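Local coordinates for B-cell lymphoma 3-encoded protein (PDB 1K1B), which binds p50 and p52 homodimers of NF-kappa-B, activates transcription of NF-kappa-B target genes in the nucleus and, in the cytoplasm, inhibits nuclear translocation of p50, at residues A[116-121]-A[142-147]. Sequence-based numbering, arbitrary orientation.
Sequences GLTALH and IDAVDI
His121 and Asp146 are brought together by their first torsions: the imidazole has CG anti to its own carbonyl carbon (chi1 -74°), while the carboxylate of Asp146 stands between backbone N and carbonyl carbon (chi1 63°). The ring thereby reaches the 142-147 loop with its NE2 edge, near the ring plane, and donates a weak, bent hydrogen bond of 3.0 Å from His121 NE2 to Ala144 O. Histidine suits this place because it carries an N-H at the far end of a flat ring. Asp146 OD1 lies over one face of that ring, 3.8 Å from His121 CE1, with the two planes 67° apart. The carboxylate of Asp146 is hydrogen-bonded by Ser149 at OD2 and weakly by His156 NE2 at OD1, a role that suits a short acidic side chain.

Thr118 is the N-cap of helix 119-126: Thr118 OG1 accepts from His121 N at 3.2 Å, nearly straight, and its methyl CG2 rests 3.9 Å from Ala144 CB, where a small side chain lets the loop come close. A valine in its place would probably leave the His121 N-H at the helix start without its capping acceptor. Further along, Leu120 CD2 packs on Ile142 CA at 3.7 Å, the branched nonpolar end of the leucine filling a layer with Val132 and Leu136. At the other end Gly116, with a positive phi at which a CB would press against the carbonyl O of the residue before, turns its carbonyl to a water bridging to Ile147 N.

Thr118 to His121, TALH, is this repeat's version of the ankyrin TPLH motif, in which the threonine caps the first helix; here the histidine makes a weak bond to the loop that leads toward the next repeat.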
ATOM      1  N   GLY A 116      -8.375  -6.700   2.103  1.00 16.45           N
ATOM      2  CA  GLY A 116      -7.691  -6.828   3.378  1.00 15.43           C
ATOM      3  C   GLY A 116      -6.335  -6.151   3.443  1.00 15.10           C
ATOM      4  O   GLY A 116      -5.714  -6.123   4.510  1.00 15.27           O
ATOM      5  N   LEU A 117      -5.885  -5.591   2.318  1.00 13.83           N
ATOM      6  CA  LEU A 117      -4.542  -4.992   2.225  1.00 13.52           C
ATOM      7  C   LEU A 117      -4.433  -3.563   2.760  1.00 12.91           C
ATOM      8  O   LEU A 117      -5.388  -2.793   2.698  1.00 12.65           O
ATOM      9  CB  LEU A 117      -4.055  -5.000   0.766  1.00 13.29           C
ATOM     10  CG  LEU A 117      -3.933  -6.314  -0.008  1.00 14.47           C
ATOM     11  CD1 LEU A 117      -3.297  -6.067  -1.383  1.00 14.51           C
ATOM     12  CD2 LEU A 117      -3.121  -7.317   0.779  1.00 15.61           C
ATOM     13  N   THR A 118      -3.255  -3.214   3.279  1.00 12.32           N
ATOM     14  CA  THR A 118      -2.966  -1.831   3.637  1.00 11.27           C
ATOM     15  C   THR A 118      -2.442  -1.115   2.394  1.00 11.03           C
ATOM     16  O   THR A 118      -2.111  -1.749   1.382  1.00 10.21           O
ATOM     17  CB  THR A 118      -1.863  -1.744   4.711  1.00 11.12           C
ATOM     18  OG1 THR A 118      -0.674  -2.382   4.226  1.00 11.33           O
ATOM     19  CG2 THR A 118      -2.230  -2.543   5.961  1.00 10.50           C
ATOM     20  N   ALA A 119      -2.323   0.200   2.488  1.00 10.23           N
ATOM     21  CA  ALA A 119      -1.708   0.973   1.414  1.00 10.40           C
ATOM     22  C   ALA A 119      -0.274   0.475   1.158  1.00 10.49           C
ATOM     23  O   ALA A 119       0.198   0.483   0.022  1.00 10.25           O
ATOM     24  CB  ALA A 119      -1.704   2.431   1.767  1.00 10.16           C
ATOM     25  N   LEU A 120       0.411   0.059   2.224  1.00 10.44           N
ATOM     26  CA  LEU A 120       1.796  -0.428   2.109  1.00 10.73           C
ATOM     27  C   LEU A 120       1.871  -1.712   1.271  1.00 10.89           C
ATOM     28  O   LEU A 120       2.756  -1.861   0.427  1.00 11.30           O
ATOM     29  CB  LEU A 120       2.430  -0.642   3.490  1.00 10.52           C
ATOM     30  CG  LEU A 120       3.859  -1.193   3.505  1.00 11.47           C
ATOM     31  CD1 LEU A 120       4.813  -0.238   2.768  1.00 11.23           C
ATOM     32  CD2 LEU A 120       4.335  -1.407   4.929  1.00 11.38           C
ATOM     33  N   HIS A 121       0.931  -2.628   1.499  1.00 11.38           N
ATOM     34  CA  HIS A 121       0.852  -3.866   0.724  1.00 11.88           C
ATOM     35  C   HIS A 121       0.646  -3.542  -0.757  1.00 11.84           C
ATOM     36  O   HIS A 121       1.259  -4.145  -1.634  1.00 11.86           O
ATOM     37  CB  HIS A 121      -0.323  -4.726   1.200  1.00 12.36           C
ATOM     38  CG  HIS A 121      -0.098  -5.405   2.515  1.00 13.24           C
ATOM     39  ND1 HIS A 121       0.862  -6.376   2.700  1.00 15.48           N
ATOM     40  CD2 HIS A 121      -0.746  -5.289   3.699  1.00 13.51           C
ATOM     41  CE1 HIS A 121       0.817  -6.806   3.949  1.00 13.80           C
ATOM     42  NE2 HIS A 121      -0.142  -6.154   4.579  1.00 14.41           N
ATOM     43  N   ILE A 142       5.391  -1.485   9.074  1.00 13.03           N
ATOM     44  CA  ILE A 142       6.097  -2.289   8.075  1.00 12.75           C
ATOM     45  C   ILE A 142       5.803  -3.794   8.162  1.00 12.97           C
ATOM     46  O   ILE A 142       6.003  -4.530   7.189  1.00 12.89           O
ATOM     47  CB  ILE A 142       7.620  -1.991   8.113  1.00 12.91           C
ATOM     48  CG1 ILE A 142       8.300  -2.472   6.825  1.00 13.03           C
ATOM     49  CG2 ILE A 142       8.277  -2.572   9.374  1.00 12.71           C
ATOM     50  CD1 ILE A 142       9.654  -1.807   6.561  1.00 12.69           C
ATOM     51  N   ASP A 143       5.283  -4.238   9.300  1.00 12.82           N
ATOM     52  CA  ASP A 143       4.980  -5.655   9.499  1.00 13.49           C
ATOM     53  C   ASP A 143       3.478  -5.982   9.478  1.00 13.73           C
ATOM     54  O   ASP A 143       3.082  -7.081   9.858  1.00 13.69           O
ATOM     55  CB  ASP A 143       5.586  -6.160  10.817  1.00 13.53           C
ATOM     56  CG  ASP A 143       7.098  -6.076  10.837  1.00 14.68           C
ATOM     57  OD1 ASP A 143       7.741  -6.454   9.828  1.00 14.56           O
ATOM     58  OD2 ASP A 143       7.732  -5.643  11.821  1.00 15.65           O
ATOM     59  N   ALA A 144       2.649  -5.044   9.027  1.00 13.49           N
ATOM     60  CA  ALA A 144       1.196  -5.263   8.995  1.00 14.13           C
ATOM     61  C   ALA A 144       0.788  -6.542   8.252  1.00 14.46           C
ATOM     62  O   ALA A 144       1.270  -6.809   7.154  1.00 14.47           O
ATOM     63  CB  ALA A 144       0.485  -4.051   8.401  1.00 13.98           C
ATOM     64  N   VAL A 145      -0.121  -7.312   8.850  1.00 15.01           N
ATOM     65  CA  VAL A 145      -0.562  -8.577   8.276  1.00 16.30           C
ATOM     66  C   VAL A 145      -2.040  -8.540   7.922  1.00 17.16           C
ATOM     67  O   VAL A 145      -2.904  -8.385   8.791  1.00 17.19           O
ATOM     68  CB  VAL A 145      -0.285  -9.752   9.233  1.00 16.58           C
ATOM     69  CG1 VAL A 145      -0.872 -11.047   8.694  1.00 17.13           C
ATOM     70  CG2 VAL A 145       1.222  -9.890   9.479  1.00 15.79           C
ATOM     71  N   ASP A 146      -2.314  -8.650   6.631  1.00 17.74           N
ATOM     72  CA  ASP A 146      -3.681  -8.691   6.123  1.00 18.39           C
ATOM     73  C   ASP A 146      -4.326 -10.047   6.445  1.00 18.58           C
ATOM     74  O   ASP A 146      -3.660 -11.079   6.403  1.00 17.72           O
ATOM     75  CB  ASP A 146      -3.674  -8.451   4.616  1.00 18.82           C
ATOM     76  CG  ASP A 146      -2.935  -9.535   3.858  1.00 19.66           C
ATOM     77  OD1 ASP A 146      -1.716  -9.686   4.070  1.00 22.46           O
ATOM     78  OD2 ASP A 146      -3.495 -10.302   3.039  1.00 22.02           O
ATOM     79  N   ILE A 147      -5.621 -10.048   6.759  1.00 18.65           N
ATOM     80  CA  ILE A 147      -6.307 -11.287   7.139  1.00 19.02           C
ATOM     81  C   ILE A 147      -6.329 -12.359   6.033  1.00 19.11           C
ATOM     82  O   ILE A 147      -5.987 -13.514   6.286  1.00 18.91           O
ATOM     83  CB  ILE A 147      -7.732 -10.991   7.667  1.00 19.22           C
ATOM     84  CG1 ILE A 147      -7.655 -10.078   8.901  1.00 19.51           C
ATOM     85  CG2 ILE A 147      -8.469 -12.301   7.995  1.00 19.68           C
ATOM     86  CD1 ILE A 147      -9.006  -9.652   9.469  1.00 19.90           C
TER
HETATM   87  O   HOH W   1      -6.594  -7.076   6.757  1.00 16.91           O